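Local coordinates for protein hydrolase (Rhizobium meliloti, PDB 5HOE) that acts as a carbohydrate acetylesterase of the GDSL-like SGNH hydrolase clan, probably cleaving acetyl ester bonds, and assembles as an octamer, at residues A[19-24]-A[47-52]; A[24-29]-A[102-107]. All blocks are in the same frame, centred on the assembly; numbering follows the deposited sequence.

Contact 1: residues A[19-24]-A[47-52]; sequences VLCFGD and RWTGAM
Cys21 projects from strand 17-23 toward the N-terminal part of helix 48-56 and meets three of its side chains. Its CB comes first. Trp48 CH2 lies 3.7 Å from Cys21 CB, and Thr49 CG2 lies 3.8 Å from Cys21 CB. The sulfur then turns away from its own carbonyl carbon (chi1 -59°), which takes it to Trp48 and Met52. Cys21 SG is 3.6 Å from Trp48 CH2, a carbon of the six-membered ring. This is a sulfur-aromatic contact of oblique geometry, with the sulfur 51° off the ring normal. Cys21 SG also touches Met52 CE at 3.8 Å. The Met52 chain runs out extended and bends at its last torsion, and its CE also comes within 4.4 Å of Val19 CG1.

The indole is held from several directions. Thr49 CG2 covers the centre of one face, 3.7 Å above the Trp48 ring plane. Met52 SD sits at the ring edge, in plane. Trp48 NE1 hydrogen-bonds to Thr27 OG1, while Thr49 OG1 is bonded to Glu64. With an alanine here instead of Trp48, a gap is likely to open beside Cys21 SG and Thr49 CG2, and the Thr27 hydroxyl would lose its indole donor.

The axes of the short strand and helix segments approach to 10.6 Å and run nearly antiparallel, at 159°. Strands 17-23 and 60-66 are parallel neighbours, and helix 48-56 lies between them in sequence. The contact is thus the strand-to-helix packing of a beta-alpha-beta crossover in the alpha/beta fold of SGNH hydrolases.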
loop_
_atom_site.group_PDB
_atom_site.type_symbol
_atom_site.label_atom_id
_atom_site.label_comp_id
_atom_site.label_asym_id
_atom_site.label_seq_id
_atom_site.Cartn_x
_atom_site.Cartn_y
_atom_site.Cartn_z
ATOM N N VAL A 19 -21.104 20.028 22.443
ATOM C CA VAL A 19 -19.705 19.926 22.812
ATOM C C VAL A 19 -19.268 18.467 22.670
ATOM O O VAL A 19 -19.791 17.587 23.366
ATOM C CB VAL A 19 -19.457 20.425 24.245
ATOM C CG1 VAL A 19 -17.979 20.367 24.551
ATOM C CG2 VAL A 19 -20.002 21.853 24.424
ATOM N N LEU A 20 -18.297 18.220 21.789
ATOM C CA LEU A 20 -17.744 16.891 21.568
ATOM C C LEU A 20 -16.512 16.700 22.447
ATOM O O LEU A 20 -15.582 17.507 22.402
ATOM C CB LEU A 20 -17.341 16.745 20.097
ATOM C CG LEU A 20 -16.546 15.472 19.737
ATOM C CD1 LEU A 20 -17.388 14.264 20.021
ATOM C CD2 LEU A 20 -16.070 15.466 18.280
ATOM N N CYS A 21 -16.497 15.619 23.227
ATOM C CA CYS A 21 -15.384 15.327 24.127
ATOM C C CYS A 21 -14.573 14.150 23.576
ATOM O O CYS A 21 -15.003 12.999 23.652
ATOM C CB CYS A 21 -15.912 15.032 25.521
ATOM S SG CYS A 21 -16.878 16.398 26.231
ATOM N N PHE A 22 -13.409 14.445 23.010
ATOM C CA PHE A 22 -12.594 13.445 22.314
ATOM C C PHE A 22 -11.382 13.060 23.167
ATOM O O PHE A 22 -10.533 13.909 23.456
ATOM C CB PHE A 22 -12.152 14.012 20.964
ATOM C CG PHE A 22 -11.609 12.974 19.997
ATOM C CD1 PHE A 22 -12.431 11.965 19.498
ATOM C CD2 PHE A 22 -10.299 13.029 19.543
ATOM C CE1 PHE A 22 -11.940 11.027 18.607
ATOM C CE2 PHE A 22 -9.820 12.088 18.651
ATOM C CZ PHE A 22 -10.652 11.103 18.175
ATOM N N GLY A 23 -11.301 11.788 23.569
ATOM C CA GLY A 23 -10.256 11.393 24.488
ATOM C C GLY A 23 -9.942 9.909 24.510
ATOM O O GLY A 23 -10.367 9.130 23.637
ATOM N N ASP A 24 -9.193 9.520 25.546
ATOM C CA ASP A 24 -8.721 8.160 25.785
ATOM C C ASP A 24 -9.445 7.579 27.011
ATOM O O ASP A 24 -10.602 7.945 27.258
ATOM C CB ASP A 24 -7.192 8.155 25.866
ATOM C CG ASP A 24 -6.649 9.059 26.957
ATOM O OD1 ASP A 24 -7.336 9.313 27.976
ATOM O OD2 ASP A 24 -5.504 9.511 26.785
ATOM N N ARG A 47 -17.902 10.426 35.527
ATOM C CA ARG A 47 -16.967 10.752 34.463
ATOM C C ARG A 47 -16.797 12.265 34.407
ATOM O O ARG A 47 -17.685 13.019 34.816
ATOM C CB ARG A 47 -17.491 10.245 33.118
ATOM C CG ARG A 47 -17.927 8.784 33.137
ATOM C CD ARG A 47 -17.797 8.075 31.809
ATOM N NE ARG A 47 -18.942 8.206 30.912
ATOM C CZ ARG A 47 -19.927 7.319 30.779
ATOM N NH1 ARG A 47 -19.991 6.215 31.527
ATOM N NH2 ARG A 47 -20.894 7.560 29.907
ATOM N N TRP A 48 -15.651 12.717 33.895
ATOM C CA TRP A 48 -15.476 14.160 33.796
ATOM C C TRP A 48 -16.500 14.762 32.846
ATOM O O TRP A 48 -17.029 15.850 33.107
ATOM C CB TRP A 48 -14.039 14.543 33.448
ATOM C CG TRP A 48 -13.577 14.373 32.000
ATOM C CD1 TRP A 48 -12.742 13.389 31.526
ATOM C CD2 TRP A 48 -13.831 15.241 30.889
ATOM N NE1 TRP A 48 -12.472 13.590 30.194
ATOM C CE2 TRP A 48 -13.137 14.712 29.775
ATOM C CE3 TRP A 48 -14.599 16.395 30.713
ATOM C CZ2 TRP A 48 -13.187 15.302 28.505
ATOM C CZ3 TRP A 48 -14.631 16.995 29.457
ATOM C CH2 TRP A 48 -13.942 16.438 28.366
ATOM N N THR A 49 -16.856 14.025 31.796
ATOM C CA THR A 49 -17.837 14.503 30.832
ATOM C C THR A 49 -19.196 14.734 31.495
ATOM O O THR A 49 -19.841 15.773 31.280
ATOM C CB THR A 49 -17.948 13.462 29.727
ATOM O OG1 THR A 49 -18.126 12.181 30.344
ATOM C CG2 THR A 49 -16.676 13.450 28.837
ATOM N N GLY A 50 -19.651 13.776 32.314
ATOM C CA GLY A 50 -20.953 13.915 32.957
ATOM C C GLY A 50 -20.962 14.984 34.032
ATOM O O GLY A 50 -21.970 15.682 34.226
ATOM N N ALA A 51 -19.854 15.115 34.754
ATOM C CA ALA A 51 -19.694 16.189 35.726
ATOM C C ALA A 51 -19.646 17.558 35.053
ATOM O O ALA A 51 -20.202 18.532 35.579
ATOM C CB ALA A 51 -18.428 15.946 36.550
ATOM N N MET A 52 -18.966 17.662 33.908
ATOM C CA MET A 52 -18.968 18.916 33.154
ATOM C C MET A 52 -20.372 19.243 32.667
ATOM O O MET A 52 -20.832 20.395 32.784
ATOM C CB MET A 52 -18.009 18.806 31.965
ATOM C CG MET A 52 -17.878 20.097 31.171
ATOM S SD MET A 52 -17.143 19.927 29.542
ATOM C CE MET A 52 -18.310 18.864 28.699
#

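Contact 2: residues A[24-29]-A[102-107]; sequences DSLTWG and IIMLGT. With PO4 (phosphate ion), chain E.
The side chains of Asp24 and Leu105 lie alongside and point opposite ways where the GDSL motif, Gly23 to Leu26, faces the loop after strand 100-104. Leu105 CD2 lies 3.8 Å from Asp24 CB.

Asp24 is also the N-cap of the short helix 25-28. A chi1 of 58° folds its carboxylate back over the start of the helix, which lets OD1 accept from Leu26 N at 2.9 Å. That N-H comes in on the anti side, 23° out of the carboxylate plane. OD2 serves the other segment. The Thr107 side chain lies roughly perpendicular to that of Asp24, and two waters donate to Asp24 OD2. One of them accepts from Gly106 N, the other from Thr107 N.

On the helix side, the hooked end of Met104 brings its CE 3.9 Å from Leu26 CB and up to the hydroxyl of Thr27. Thr27 OG1 also takes the indole N-H of Trp48.

Ser25, the probable nucleophile of a Ser-His-Asp triad, lies next to a phosphate ion. Its backbone N donates to phosphate O1 at 3.2 Å, and His209, Asn108 and Ala69 N also bind the ion.

A third water ties the two segments together with four bonds: it accepts from Asp24 N and from Thr27 OG1, and donates to Asp24 OD1 and, at 2.7 Å, to Met104 O.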
loop_
_atom_site.group_PDB
_atom_site.type_symbol
_atom_site.label_atom_id
_atom_site.label_comp_id
_atom_site.label_asym_id
_atom_site.label_seq_id
_atom_site.Cartn_x
_atom_site.Cartn_y
_atom_site.Cartn_z
ATOM N N ASP A 24 -9.193 9.520 25.546
ATOM C CA ASP A 24 -8.721 8.160 25.785
ATOM C C ASP A 24 -9.445 7.579 27.011
ATOM O O ASP A 24 -10.602 7.945 27.258
ATOM C CB ASP A 24 -7.192 8.155 25.866
ATOM C CG ASP A 24 -6.649 9.059 26.957
ATOM O OD1 ASP A 24 -7.336 9.313 27.976
ATOM O OD2 ASP A 24 -5.504 9.511 26.785
ATOM N N SER A 25 -8.789 6.661 27.755
ATOM C CA SER A 25 -9.428 6.064 28.927
ATOM C C SER A 25 -9.816 7.103 29.976
ATOM O O SER A 25 -10.740 6.861 30.773
ATOM C CB SER A 25 -8.513 5.025 29.572
ATOM O OG SER A 25 -7.280 5.619 29.959
ATOM N N LEU A 26 -9.093 8.226 30.046
ATOM C CA LEU A 26 -9.467 9.239 31.030
ATOM C C LEU A 26 -10.837 9.821 30.720
ATOM O O LEU A 26 -11.539 10.277 31.635
ATOM C CB LEU A 26 -8.451 10.377 31.069
ATOM C CG LEU A 26 -6.990 10.009 31.271
ATOM C CD1 LEU A 26 -6.105 11.255 31.166
ATOM C CD2 LEU A 26 -6.815 9.280 32.591
ATOM N N THR A 27 -11.233 9.804 29.443
ATOM C CA THR A 27 -12.533 10.296 29.002
ATOM C C THR A 27 -13.571 9.177 28.963
ATOM O O THR A 27 -14.710 9.372 29.404
ATOM C CB THR A 27 -12.371 10.987 27.644
ATOM O OG1 THR A 27 -11.502 12.129 27.802
ATOM C CG2 THR A 27 -13.696 11.469 27.113
ATOM N N TRP A 28 -13.196 8.004 28.456
ATOM C CA TRP A 28 -14.074 6.831 28.537
ATOM C C TRP A 28 -14.483 6.544 29.983
ATOM O O TRP A 28 -15.647 6.233 30.264
ATOM C CB TRP A 28 -13.373 5.605 27.934
ATOM C CG TRP A 28 -14.243 4.362 27.920
ATOM C CD1 TRP A 28 -15.283 4.106 27.071
ATOM C CD2 TRP A 28 -14.148 3.222 28.792
ATOM N NE1 TRP A 28 -15.840 2.886 27.356
ATOM C CE2 TRP A 28 -15.178 2.327 28.418
ATOM C CE3 TRP A 28 -13.309 2.878 29.870
ATOM C CZ2 TRP A 28 -15.382 1.109 29.059
ATOM C CZ3 TRP A 28 -13.526 1.664 30.511
ATOM C CH2 TRP A 28 -14.560 0.797 30.105
ATOM N N GLY A 29 -13.534 6.649 30.916
ATOM C CA GLY A 29 -13.838 6.474 32.328
ATOM C C GLY A 29 -13.367 5.146 32.882
ATOM O O GLY A 29 -14.135 4.423 33.530
ATOM N N ILE A 102 -13.534 19.405 22.646
ATOM C CA ILE A 102 -12.551 19.298 23.721
ATOM C C ILE A 102 -11.712 18.058 23.446
ATOM O O ILE A 102 -12.263 16.964 23.276
ATOM C CB ILE A 102 -13.233 19.187 25.099
ATOM C CG1 ILE A 102 -14.202 20.356 25.305
ATOM C CG2 ILE A 102 -12.180 19.161 26.214
ATOM C CD1 ILE A 102 -15.031 20.282 26.566
ATOM N N ILE A 103 -10.389 18.221 23.394
ATOM C CA ILE A 103 -9.468 17.138 23.067
ATOM C C ILE A 103 -8.525 16.942 24.237
ATOM O O ILE A 103 -7.716 17.829 24.535
ATOM C CB ILE A 103 -8.650 17.431 21.802
ATOM C CG1 ILE A 103 -9.556 17.891 20.652
ATOM C CG2 ILE A 103 -7.888 16.179 21.411
ATOM C CD1 ILE A 103 -8.806 18.267 19.376
ATOM N N MET A 104 -8.600 15.777 24.887
ATOM C CA MET A 104 -7.660 15.423 25.948
ATOM C C MET A 104 -6.993 14.108 25.538
ATOM O O MET A 104 -7.554 13.027 25.741
ATOM C CB MET A 104 -8.316 15.323 27.329
ATOM C CG MET A 104 -7.250 15.124 28.434
ATOM S SD MET A 104 -7.776 15.314 30.163
ATOM C CE MET A 104 -9.078 14.125 30.098
ATOM N N LEU A 105 -5.806 14.208 24.939
ATOM C CA LEU A 105 -5.053 13.049 24.467
ATOM C C LEU A 105 -3.575 13.355 24.629
ATOM O O LEU A 105 -3.176 14.516 24.765
ATOM C CB LEU A 105 -5.340 12.789 22.981
ATOM C CG LEU A 105 -6.687 12.192 22.625
ATOM C CD1 LEU A 105 -6.965 12.194 21.112
ATOM C CD2 LEU A 105 -6.789 10.806 23.216
ATOM N N GLY A 106 -2.759 12.303 24.531
ATOM C CA GLY A 106 -1.320 12.429 24.538
ATOM C C GLY A 106 -0.647 11.459 25.490
ATOM O O GLY A 106 0.507 11.052 25.280
ATOM N N THR A 107 -1.363 11.074 26.546
ATOM C CA THR A 107 -0.783 10.146 27.508
ATOM C C THR A 107 -0.327 8.857 26.829
ATOM O O THR A 107 0.766 8.349 27.108
ATOM C CB THR A 107 -1.780 9.833 28.614
ATOM O OG1 THR A 107 -2.172 11.045 29.266
ATOM C CG2 THR A 107 -1.163 8.867 29.630
HETATM P P PO4 E . -5.235 4.385 28.667
HETATM O O1 PO4 E . -5.962 5.216 27.648
HETATM O O2 PO4 E . -4.345 5.276 29.492
HETATM O O3 PO4 E . -6.072 3.488 29.544
HETATM O O4 PO4 E . -4.427 3.319 28.001
HETATM O O HOH W 1 -3.676 9.523 24.709
HETATM O O HOH W 2 -4.161 11.788 27.409
HETATM O O HOH W 3 -8.784 11.580 27.638
#

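Contacts 1 and 2 have centres about 8 Å apart and share Asp24, at the turn between strand 17-23 and helix 25-28. The sheet joins them: strands 17-23 and 100-104 are neighbours, with Phe22 N 2.8 Å from Ile102 O and Ile102 N 2.8 Å from Leu20 O, both probable hydrogen bonds. On the helix side, Trp48 CD1 packs 3.3 Å from Leu26 O, and the Trp48 ring also touches Ile102 and Met104. Contact 1 is the apolar packing under one face of the sheet. Contact 2 lies at the C-terminal ends of the strands, where the phosphate marks the probable active site beside Ser25 and His209.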